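Long-range contacts in dicer Related Helicase (Caenorhabditis elegans, PDB 6M6Q), which probably couples ATP hydrolysis to work on RNA as a RIG-I-like helicase linked to RNA interference, and is represented here by its N-terminal domain: residues S57-G62 with N125-D130; N47-F52 with E66-I71; W34-V39 with D138-N143. All blocks are in the same frame, centred on the assembly; numbering follows the deposited sequence.

Contact 1 of 3, residues S57-G62 with N125-D130; sequences SLFPPG and NTVLFD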
loop_
_atom_site.group_PDB
_atom_site.type_symbol
_atom_site.label_atom_id
_atom_site.label_comp_id
_atom_site.label_asym_id
_atom_site.label_seq_id
_atom_site.Cartn_x
_atom_site.Cartn_y
_atom_site.Cartn_z
ATOM N N SER B 57 14.448 8.582 17.018
ATOM C CA SER B 57 13.528 8.073 18.075
ATOM C C SER B 57 12.475 7.125 17.480
ATOM O O SER B 57 11.876 6.327 18.265
ATOM C CB SER B 57 12.875 9.204 18.797
ATOM O OG SER B 57 12.635 10.293 17.917
ATOM N N LEU B 58 12.261 7.190 16.156
ATOM C CA LEU B 58 11.173 6.464 15.443
ATOM C C LEU B 58 11.684 5.129 14.888
ATOM O O LEU B 58 10.869 4.389 14.315
ATOM C CB LEU B 58 10.636 7.345 14.317
ATOM C CG LEU B 58 9.841 8.566 14.763
ATOM C CD1 LEU B 58 9.896 9.640 13.703
ATOM C CD2 LEU B 58 8.396 8.193 15.089
ATOM N N PHE B 59 12.961 4.808 15.067
ATOM C CA PHE B 59 13.539 3.515 14.621
ATOM C C PHE B 59 14.255 2.855 15.782
ATOM O O PHE B 59 14.588 3.515 16.755
ATOM C CB PHE B 59 14.506 3.713 13.461
ATOM C CG PHE B 59 13.946 4.465 12.284
ATOM C CD1 PHE B 59 14.005 5.852 12.237
ATOM C CD2 PHE B 59 13.387 3.790 11.207
ATOM C CE1 PHE B 59 13.532 6.546 11.134
ATOM C CE2 PHE B 59 12.898 4.487 10.116
ATOM C CZ PHE B 59 12.983 5.862 10.077
ATOM N N PRO B 60 14.526 1.537 15.703
ATOM C CA PRO B 60 15.332 0.856 16.706
ATOM C C PRO B 60 16.748 1.399 16.726
ATOM O O PRO B 60 17.260 1.804 15.692
ATOM C CB PRO B 60 15.326 -0.609 16.252
ATOM C CG PRO B 60 14.077 -0.715 15.414
ATOM C CD PRO B 60 13.998 0.615 14.701
ATOM N N PRO B 61 17.415 1.408 17.901
ATOM C CA PRO B 61 18.738 2.023 18.054
ATOM C C PRO B 61 19.738 1.659 16.942
ATOM O O PRO B 61 20.029 0.493 16.744
ATOM C CB PRO B 61 19.218 1.480 19.415
ATOM C CG PRO B 61 18.266 0.319 19.717
ATOM C CD PRO B 61 16.955 0.769 19.136
ATOM N N GLY B 62 20.216 2.666 16.221
ATOM C CA GLY B 62 21.217 2.495 15.158
ATOM C C GLY B 62 20.594 2.247 13.790
ATOM O O GLY B 62 21.282 2.488 12.813
ATOM N N ASN B 125 8.024 5.967 4.914
ATOM C CA ASN B 125 6.823 5.204 5.355
ATOM C C ASN B 125 6.798 5.064 6.887
ATOM O O ASN B 125 5.742 4.732 7.400
ATOM C CB ASN B 125 6.742 3.821 4.724
ATOM C CG ASN B 125 6.502 3.868 3.233
ATOM O OD1 ASN B 125 5.998 4.863 2.697
ATOM N ND2 ASN B 125 6.850 2.793 2.555
ATOM N N THR B 126 7.936 5.229 7.561
ATOM C CA THR B 126 8.056 5.161 9.036
ATOM C C THR B 126 7.675 6.520 9.652
ATOM O O THR B 126 6.858 6.524 10.592
ATOM C CB THR B 126 9.463 4.710 9.460
ATOM O OG1 THR B 126 9.753 3.447 8.867
ATOM C CG2 THR B 126 9.603 4.563 10.954
ATOM N N VAL B 127 8.221 7.623 9.126
ATOM C CA VAL B 127 8.153 8.975 9.751
ATOM C C VAL B 127 6.864 9.705 9.338
ATOM O O VAL B 127 6.398 10.487 10.114
ATOM C CB VAL B 127 9.389 9.831 9.422
ATOM C CG1 VAL B 127 10.660 9.172 9.860
ATOM C CG2 VAL B 127 9.457 10.188 7.958
ATOM N N LEU B 128 6.371 9.523 8.123
ATOM C CA LEU B 128 5.279 10.373 7.564
ATOM C C LEU B 128 3.905 9.719 7.806
ATOM O O LEU B 128 2.929 10.233 7.302
ATOM C CB LEU B 128 5.522 10.604 6.063
ATOM C CG LEU B 128 6.709 11.500 5.697
ATOM C CD1 LEU B 128 6.630 11.911 4.240
ATOM C CD2 LEU B 128 6.779 12.744 6.572
ATOM N N PHE B 129 3.823 8.611 8.524
ATOM C CA PHE B 129 2.530 7.926 8.795
ATOM C C PHE B 129 2.337 7.800 10.305
ATOM O O PHE B 129 1.472 7.021 10.741
ATOM C CB PHE B 129 2.476 6.589 8.058
ATOM C CG PHE B 129 2.273 6.700 6.563
ATOM C CD1 PHE B 129 3.343 6.935 5.698
ATOM C CD2 PHE B 129 1.008 6.546 6.008
ATOM C CE1 PHE B 129 3.137 7.039 4.326
ATOM C CE2 PHE B 129 0.818 6.615 4.630
ATOM C CZ PHE B 129 1.881 6.846 3.794
ATOM N N ASP B 130 3.107 8.588 11.053
ATOM C CA ASP B 130 3.154 8.635 12.533
ATOM C C ASP B 130 2.993 10.095 12.946
ATOM O O ASP B 130 3.654 10.965 12.302
ATOM C CB ASP B 130 4.487 8.096 13.044
ATOM C CG ASP B 130 4.585 7.956 14.548
ATOM O OD1 ASP B 130 5.091 8.897 15.186
ATOM O OD2 ASP B 130 4.216 6.878 15.063
#

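Contact 2 of 3, residues N47-F52 with E66-I71; sequences NDIGYF and EIARMI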
loop_
_atom_site.group_PDB
_atom_site.type_symbol
_atom_site.label_atom_id
_atom_site.label_comp_id
_atom_site.label_asym_id
_atom_site.label_seq_id
_atom_site.Cartn_x
_atom_site.Cartn_y
_atom_site.Cartn_z
ATOM N N ASN B 47 29.950 14.317 6.035
ATOM C CA ASN B 47 29.956 12.984 6.707
ATOM C C ASN B 47 28.955 12.945 7.873
ATOM O O ASN B 47 28.999 11.965 8.630
ATOM C CB ASN B 47 31.356 12.595 7.185
ATOM C CG ASN B 47 32.331 12.463 6.042
ATOM O OD1 ASN B 47 32.060 11.758 5.072
ATOM N ND2 ASN B 47 33.468 13.133 6.145
ATOM N N ASP B 48 28.030 13.909 7.953
ATOM C CA ASP B 48 26.898 13.894 8.916
ATOM C C ASP B 48 25.628 13.453 8.178
ATOM O O ASP B 48 25.602 13.508 6.930
ATOM C CB ASP B 48 26.754 15.240 9.636
ATOM C CG ASP B 48 26.438 16.439 8.748
ATOM O OD1 ASP B 48 27.286 16.796 7.908
ATOM O OD2 ASP B 48 25.366 17.033 8.940
ATOM N N ILE B 49 24.651 12.935 8.911
ATOM C CA ILE B 49 23.367 12.459 8.322
ATOM C C ILE B 49 22.361 13.620 8.330
ATOM O O ILE B 49 21.239 13.423 7.859
ATOM C CB ILE B 49 22.841 11.194 9.042
ATOM C CG1 ILE B 49 22.547 11.436 10.522
ATOM C CG2 ILE B 49 23.807 10.025 8.845
ATOM C CD1 ILE B 49 21.699 10.354 11.164
ATOM N N GLY B 50 22.789 14.812 8.753
ATOM C CA GLY B 50 21.978 16.050 8.701
ATOM C C GLY B 50 20.652 15.897 9.432
ATOM O O GLY B 50 20.658 15.385 10.560
ATOM N N TYR B 51 19.554 16.325 8.804
ATOM C CA TYR B 51 18.208 16.434 9.431
ATOM C C TYR B 51 17.646 15.024 9.706
ATOM O O TYR B 51 16.730 14.903 10.539
ATOM C CB TYR B 51 17.226 17.227 8.555
ATOM C CG TYR B 51 17.528 18.698 8.344
ATOM C CD1 TYR B 51 18.450 19.379 9.129
ATOM C CD2 TYR B 51 16.868 19.418 7.352
ATOM C CE1 TYR B 51 18.720 20.725 8.922
ATOM C CE2 TYR B 51 17.137 20.759 7.127
ATOM C CZ TYR B 51 18.068 21.414 7.911
ATOM O OH TYR B 51 18.337 22.729 7.685
ATOM N N PHE B 52 18.171 13.989 9.037
ATOM C CA PHE B 52 17.713 12.588 9.206
ATOM C C PHE B 52 17.771 12.227 10.703
ATOM O O PHE B 52 16.911 11.455 11.184
ATOM C CB PHE B 52 18.556 11.618 8.357
ATOM C CG PHE B 52 18.234 11.567 6.877
ATOM C CD1 PHE B 52 17.163 10.823 6.397
ATOM C CD2 PHE B 52 19.046 12.209 5.953
ATOM C CE1 PHE B 52 16.893 10.769 5.037
ATOM C CE2 PHE B 52 18.773 12.148 4.596
ATOM C CZ PHE B 52 17.695 11.439 4.143
ATOM N N GLU B 66 21.806 3.497 9.672
ATOM C CA GLU B 66 21.907 2.516 8.550
ATOM C C GLU B 66 21.110 3.048 7.345
ATOM O O GLU B 66 21.658 3.052 6.227
ATOM C CB GLU B 66 21.396 1.125 8.956
ATOM C CG GLU B 66 22.384 0.296 9.760
ATOM C CD GLU B 66 21.815 -1.045 10.210
ATOM O OE1 GLU B 66 22.394 -1.674 11.145
ATOM O OE2 GLU B 66 20.778 -1.460 9.632
ATOM N N ILE B 67 19.854 3.433 7.563
ATOM C CA ILE B 67 18.921 3.851 6.483
ATOM C C ILE B 67 19.499 5.088 5.797
ATOM O O ILE B 67 19.690 5.042 4.557
ATOM C CB ILE B 67 17.518 4.088 7.045
ATOM C CG1 ILE B 67 16.825 2.759 7.363
ATOM C CG2 ILE B 67 16.701 4.934 6.095
ATOM C CD1 ILE B 67 15.830 2.836 8.490
ATOM N N ALA B 68 19.808 6.132 6.573
ATOM C CA ALA B 68 20.375 7.402 6.072
ATOM C C ALA B 68 21.557 7.085 5.158
ATOM O O ALA B 68 21.522 7.496 4.007
ATOM C CB ALA B 68 20.776 8.310 7.211
ATOM N N ARG B 69 22.543 6.339 5.651
ATOM C CA ARG B 69 23.752 5.970 4.868
ATOM C C ARG B 69 23.313 5.340 3.556
ATOM O O ARG B 69 23.583 5.936 2.505
ATOM C CB ARG B 69 24.640 5.008 5.651
ATOM C CG ARG B 69 25.195 5.595 6.937
ATOM C CD ARG B 69 25.585 7.041 6.753
ATOM N NE ARG B 69 26.240 7.547 7.936
ATOM C CZ ARG B 69 27.029 8.608 7.970
ATOM N NH1 ARG B 69 27.279 9.298 6.871
ATOM N NH2 ARG B 69 27.569 8.974 9.114
ATOM N N MET B 70 22.592 4.227 3.620
ATOM C CA MET B 70 22.156 3.481 2.414
ATOM C C MET B 70 21.615 4.450 1.347
ATOM O O MET B 70 21.751 4.138 0.179
ATOM C CB MET B 70 21.091 2.453 2.764
ATOM C CG MET B 70 21.667 1.218 3.433
ATOM S SD MET B 70 22.630 0.188 2.285
ATOM C CE MET B 70 22.431 -1.420 3.056
ATOM N N ILE B 71 21.107 5.616 1.757
ATOM C CA ILE B 71 20.493 6.634 0.860
ATOM C C ILE B 71 21.587 7.561 0.292
ATOM O O ILE B 71 21.530 7.849 -0.926
ATOM C CB ILE B 71 19.382 7.412 1.602
ATOM C CG1 ILE B 71 18.176 6.515 1.928
ATOM C CG2 ILE B 71 18.962 8.659 0.821
ATOM C CD1 ILE B 71 17.216 7.129 2.929
#

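Contact 3 of 3, residues W34-V39 with D138-N143; sequences WKFLDV and DEVMFN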
loop_
_atom_site.group_PDB
_atom_site.type_symbol
_atom_site.label_atom_id
_atom_site.label_comp_id
_atom_site.label_asym_id
_atom_site.label_seq_id
_atom_site.Cartn_x
_atom_site.Cartn_y
_atom_site.Cartn_z
ATOM N N TRP B 34 8.664 13.601 -1.543
ATOM C CA TRP B 34 9.934 13.521 -2.325
ATOM C C TRP B 34 10.737 14.802 -2.126
ATOM O O TRP B 34 12.001 14.707 -2.068
ATOM C CB TRP B 34 9.680 13.226 -3.808
ATOM C CG TRP B 34 9.112 11.857 -4.057
ATOM C CD1 TRP B 34 7.976 11.553 -4.753
ATOM C CD2 TRP B 34 9.636 10.601 -3.581
ATOM N NE1 TRP B 34 7.759 10.199 -4.746
ATOM C CE2 TRP B 34 8.760 9.591 -4.031
ATOM C CE3 TRP B 34 10.765 10.227 -2.838
ATOM C CZ2 TRP B 34 8.977 8.241 -3.761
ATOM C CZ3 TRP B 34 10.971 8.893 -2.560
ATOM C CH2 TRP B 34 10.083 7.916 -3.010
ATOM N N LYS B 35 10.044 15.939 -1.967
ATOM C CA LYS B 35 10.671 17.253 -1.694
ATOM C C LYS B 35 11.184 17.255 -0.257
ATOM O O LYS B 35 12.251 17.841 -0.024
ATOM C CB LYS B 35 9.697 18.402 -1.966
ATOM C CG LYS B 35 10.224 19.812 -1.656
ATOM C CD LYS B 35 11.508 20.170 -2.387
ATOM C CE LYS B 35 12.058 21.546 -2.070
ATOM N NZ LYS B 35 13.482 21.640 -2.485
ATOM N N PHE B 36 10.499 16.553 0.648
ATOM C CA PHE B 36 10.898 16.410 2.072
ATOM C C PHE B 36 12.164 15.562 2.158
ATOM O O PHE B 36 13.095 15.977 2.859
ATOM C CB PHE B 36 9.770 15.801 2.898
ATOM C CG PHE B 36 10.200 15.283 4.244
ATOM C CD1 PHE B 36 10.646 16.149 5.231
ATOM C CD2 PHE B 36 10.139 13.928 4.533
ATOM C CE1 PHE B 36 11.046 15.666 6.465
ATOM C CE2 PHE B 36 10.528 13.449 5.767
ATOM C CZ PHE B 36 10.978 14.317 6.730
ATOM N N LEU B 37 12.201 14.433 1.437
ATOM C CA LEU B 37 13.420 13.577 1.293
ATOM C C LEU B 37 14.528 14.428 0.713
ATOM O O LEU B 37 15.582 14.442 1.317
ATOM C CB LEU B 37 13.139 12.356 0.400
ATOM C CG LEU B 37 14.279 11.328 0.254
ATOM C CD1 LEU B 37 14.597 10.607 1.579
ATOM C CD2 LEU B 37 13.938 10.306 -0.829
ATOM N N ASP B 38 14.235 15.193 -0.353
ATOM C CA ASP B 38 15.218 16.089 -1.031
ATOM C C ASP B 38 15.866 17.030 -0.005
ATOM O O ASP B 38 17.098 17.182 -0.071
ATOM C CB ASP B 38 14.601 16.880 -2.186
ATOM C CG ASP B 38 15.648 17.682 -2.946
ATOM O OD1 ASP B 38 15.709 18.910 -2.733
ATOM O OD2 ASP B 38 16.469 17.058 -3.638
ATOM N N VAL B 39 15.066 17.631 0.889
ATOM C CA VAL B 39 15.508 18.624 1.923
ATOM C C VAL B 39 16.425 17.917 2.938
ATOM O O VAL B 39 17.508 18.456 3.243
ATOM C CB VAL B 39 14.292 19.295 2.611
ATOM C CG1 VAL B 39 14.669 19.994 3.913
ATOM C CG2 VAL B 39 13.580 20.272 1.681
ATOM N N ASP B 138 6.850 18.540 9.778
ATOM C CA ASP B 138 6.150 19.850 9.625
ATOM C C ASP B 138 7.153 20.960 9.943
ATOM O O ASP B 138 7.334 21.839 9.106
ATOM C CB ASP B 138 4.897 19.926 10.510
ATOM C CG ASP B 138 3.865 20.971 10.091
ATOM O OD1 ASP B 138 3.760 21.239 8.873
ATOM O OD2 ASP B 138 3.149 21.498 10.997
ATOM N N GLU B 139 7.844 20.849 11.073
ATOM C CA GLU B 139 8.830 21.854 11.546
ATOM C C GLU B 139 10.036 21.897 10.593
ATOM O O GLU B 139 10.599 22.989 10.428
ATOM C CB GLU B 139 9.270 21.568 12.985
ATOM C CG GLU B 139 10.033 22.733 13.596
ATOM C CD GLU B 139 10.451 22.579 15.037
ATOM O OE1 GLU B 139 9.831 21.751 15.742
ATOM O OE2 GLU B 139 11.400 23.300 15.459
ATOM N N VAL B 140 10.436 20.767 9.999
ATOM C CA VAL B 140 11.605 20.738 9.066
ATOM C C VAL B 140 11.274 21.617 7.854
ATOM O O VAL B 140 12.117 22.484 7.492
ATOM C CB VAL B 140 11.993 19.308 8.644
ATOM C CG1 VAL B 140 12.823 19.293 7.352
ATOM C CG2 VAL B 140 12.730 18.584 9.762
ATOM N N MET B 141 10.070 21.452 7.302
ATOM C CA MET B 141 9.586 22.203 6.122
ATOM C C MET B 141 9.483 23.699 6.464
ATOM O O MET B 141 9.873 24.536 5.610
ATOM C CB MET B 141 8.222 21.671 5.660
ATOM C CG MET B 141 8.281 20.262 5.077
ATOM S SD MET B 141 9.592 20.033 3.804
ATOM C CE MET B 141 8.888 20.946 2.436
ATOM N N PHE B 142 8.986 24.020 7.661
ATOM C CA PHE B 142 8.809 25.408 8.164
ATOM C C PHE B 142 10.162 26.111 8.175
ATOM O O PHE B 142 10.228 27.259 7.752
ATOM C CB PHE B 142 8.169 25.402 9.557
ATOM C CG PHE B 142 8.010 26.760 10.191
ATOM C CD1 PHE B 142 6.964 27.589 9.827
ATOM C CD2 PHE B 142 8.895 27.208 11.159
ATOM C CE1 PHE B 142 6.806 28.832 10.415
ATOM C CE2 PHE B 142 8.750 28.465 11.721
ATOM C CZ PHE B 142 7.702 29.269 11.356
ATOM N N ASN B 143 11.196 25.433 8.664
ATOM C CA ASN B 143 12.562 25.997 8.823
ATOM C C ASN B 143 13.225 26.123 7.443
ATOM O O ASN B 143 14.074 27.023 7.280
ATOM C CB ASN B 143 13.418 25.156 9.771
ATOM C CG ASN B 143 12.940 25.169 11.210
ATOM O OD1 ASN B 143 12.031 25.912 11.576
ATOM N ND2 ASN B 143 13.557 24.349 12.036
#

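Contact 1 of 3, residues S57-G62 with N125-D130
L58 and F59 both turn CG anti to their own carbonyl carbons (chi1 -70° and -54°), which carries the two neighbouring side chains across to the last turn of helix 94-127. L58 works with both branches. L58 CD1 meets V127 CG1 at 3.9 Å, the two side chains crossing at about a right angle, while L58 CD2 lies 3.4 Å from D130 OD1. That carboxylate is already engaged: D130 is the N-cap residue of helix 131-144, and its OD1 accepts a weak hydrogen bond from G133 N. In this N-terminal domain, built of helices and loops without strands and associated with CARD modules, the connection leading into helix 63-72 is thus packed against the corner where one helix hands over to the next. F59 brings the far end of its ring obliquely to the same corner, F59 CE2 being 3.4 Å from T126 CG2 and F59 CZ 4.0 Å from V127 CG1. An alanine at F59 would take away the ring that T126 and V127 meet, and would probably open a gap between this corner and L64 and I67, which the ring also touches. T126 turns its methyl CG2 to the contact, 3.6 Å from L58 O, and its hydroxyl OG1 is hydrogen-bonded to C122 O within its own helix.

Contact 2 of 3, residues N47-F52 with E66-I71
A68 offers the simplest bump of this contact, a single methyl on helix 63-72 that is received by I49 and F52 of the loop that follows helix 33-42. A68 CB lies 3.8 Å from I49 CG2 and 4.1 Å from F52 CB, so the hollow is formed by one branched side chain and the root of one aromatic one. The ring of F52 then runs on along the helix to the next turn, where F52 CE1 meets I71 CD1 at 4.2 Å; beyond the contact the same ring packs on L37, C40 and V41 of helix 33-42 and meets F123 of helix 94-127. A weak hydrogen bond from F52 N to I49 O belongs to the bend that presents both hydrophobic groups to the same helix. The second bump is I49 CG2 itself. R69 starts out pointing away from the loop, but a bend at chi2 (-39°) brings its guanidinium back, and I49 CG2 sits 3.5 Å above the plane of the R69 guanidinium, over its centre. The edge of the guanidinium is used differently: N47 O lies there in plane, and R69 NH2 donates to N47 O a weak hydrogen bond of 3.4 Å at 158°. NH2 also forms a salt bridge with E65, one turn earlier on the helix. This is loop-on-helix packing between the segment following helix 33-42 and helix 63-72. Its chemistry is graded, from a buried hydrocarbon centre to a polar margin where N47 is poorly ordered; the charge of R69 is probably balanced chiefly by E65, with the carbonyl of N47 a lesser partner.

Contact 3 of 3, residues W34-V39 with D138-N143
F36 meets V140 and M141 of helix 131-144 through the edge of its ring. It holds CG anti to its backbone N (chi1 164°), which swings the ring off helix 33-42 toward helix 131-144, and F36 CE1 comes to 4.1 Å from V140 CG1. The two side chains cross at about a right angle, the methyl standing close to the plane of the ring. V39, one turn along from F36, adds a second neighbour for the same branch: the CG1 methyls of V39 and V140 meet at 4.0 Å as the two valines slide past each other in opposite directions. M141 takes another route. Its chain is bent at each of its three torsions, beginning with chi1 at -68°, which folds the thioether over onto helix 33-42. M141 SD reaches the edge of the F36 ring, 4.3 Å from F36 CD1, and lies 4.2 Å from F36 CA, while M141 CE reaches the aliphatic part of K35, 4.5 Å from K35 CG. The axes of the two short helical segments approach to 10.7 Å, their N-to-C directions 69° apart, a steep crossing that concentrates the touching on these few residues. The contact joins two helices distant in sequence within the core of the domain; L124 of helix 94-127 also packs on F36, and L148 of helix 146-152 on M141. Only the methylenes of K35 share in the contact. K35 NZ makes a salt bridge of 3.5 Å with D38 OD1 and hydrogen bonds to Y144 OH, at the end of helix 131-144, and to Q227 O, while D38 is also bonded by S229 and T230. The interface itself is thus purely apolar, and the buried charge beside it is likely to be well compensated by partners gathered at its flank.

Contact 3 is the innermost and all its touching residues are buried; contact 2 has a buried centre with an exposed margin, and contact 1 is only partly buried, with P60 and P61 beside it meeting the second subunit. Helix against helix in contact 3 is wholly apolar, whereas in the loop-borne contacts hydrocarbon lies against a carboxylate (contact 1) or a guanidinium (contact 2). Shared elements tie them together. Helix 33-42 serves contact 3 and leads into the loop that supplies contacts 1 and 2. F59 packs on I67 between contacts 1 and 2, F36 meets V127 and L128 between 1 and 3, and Y51 touches V39 and V140 between 2 and 3.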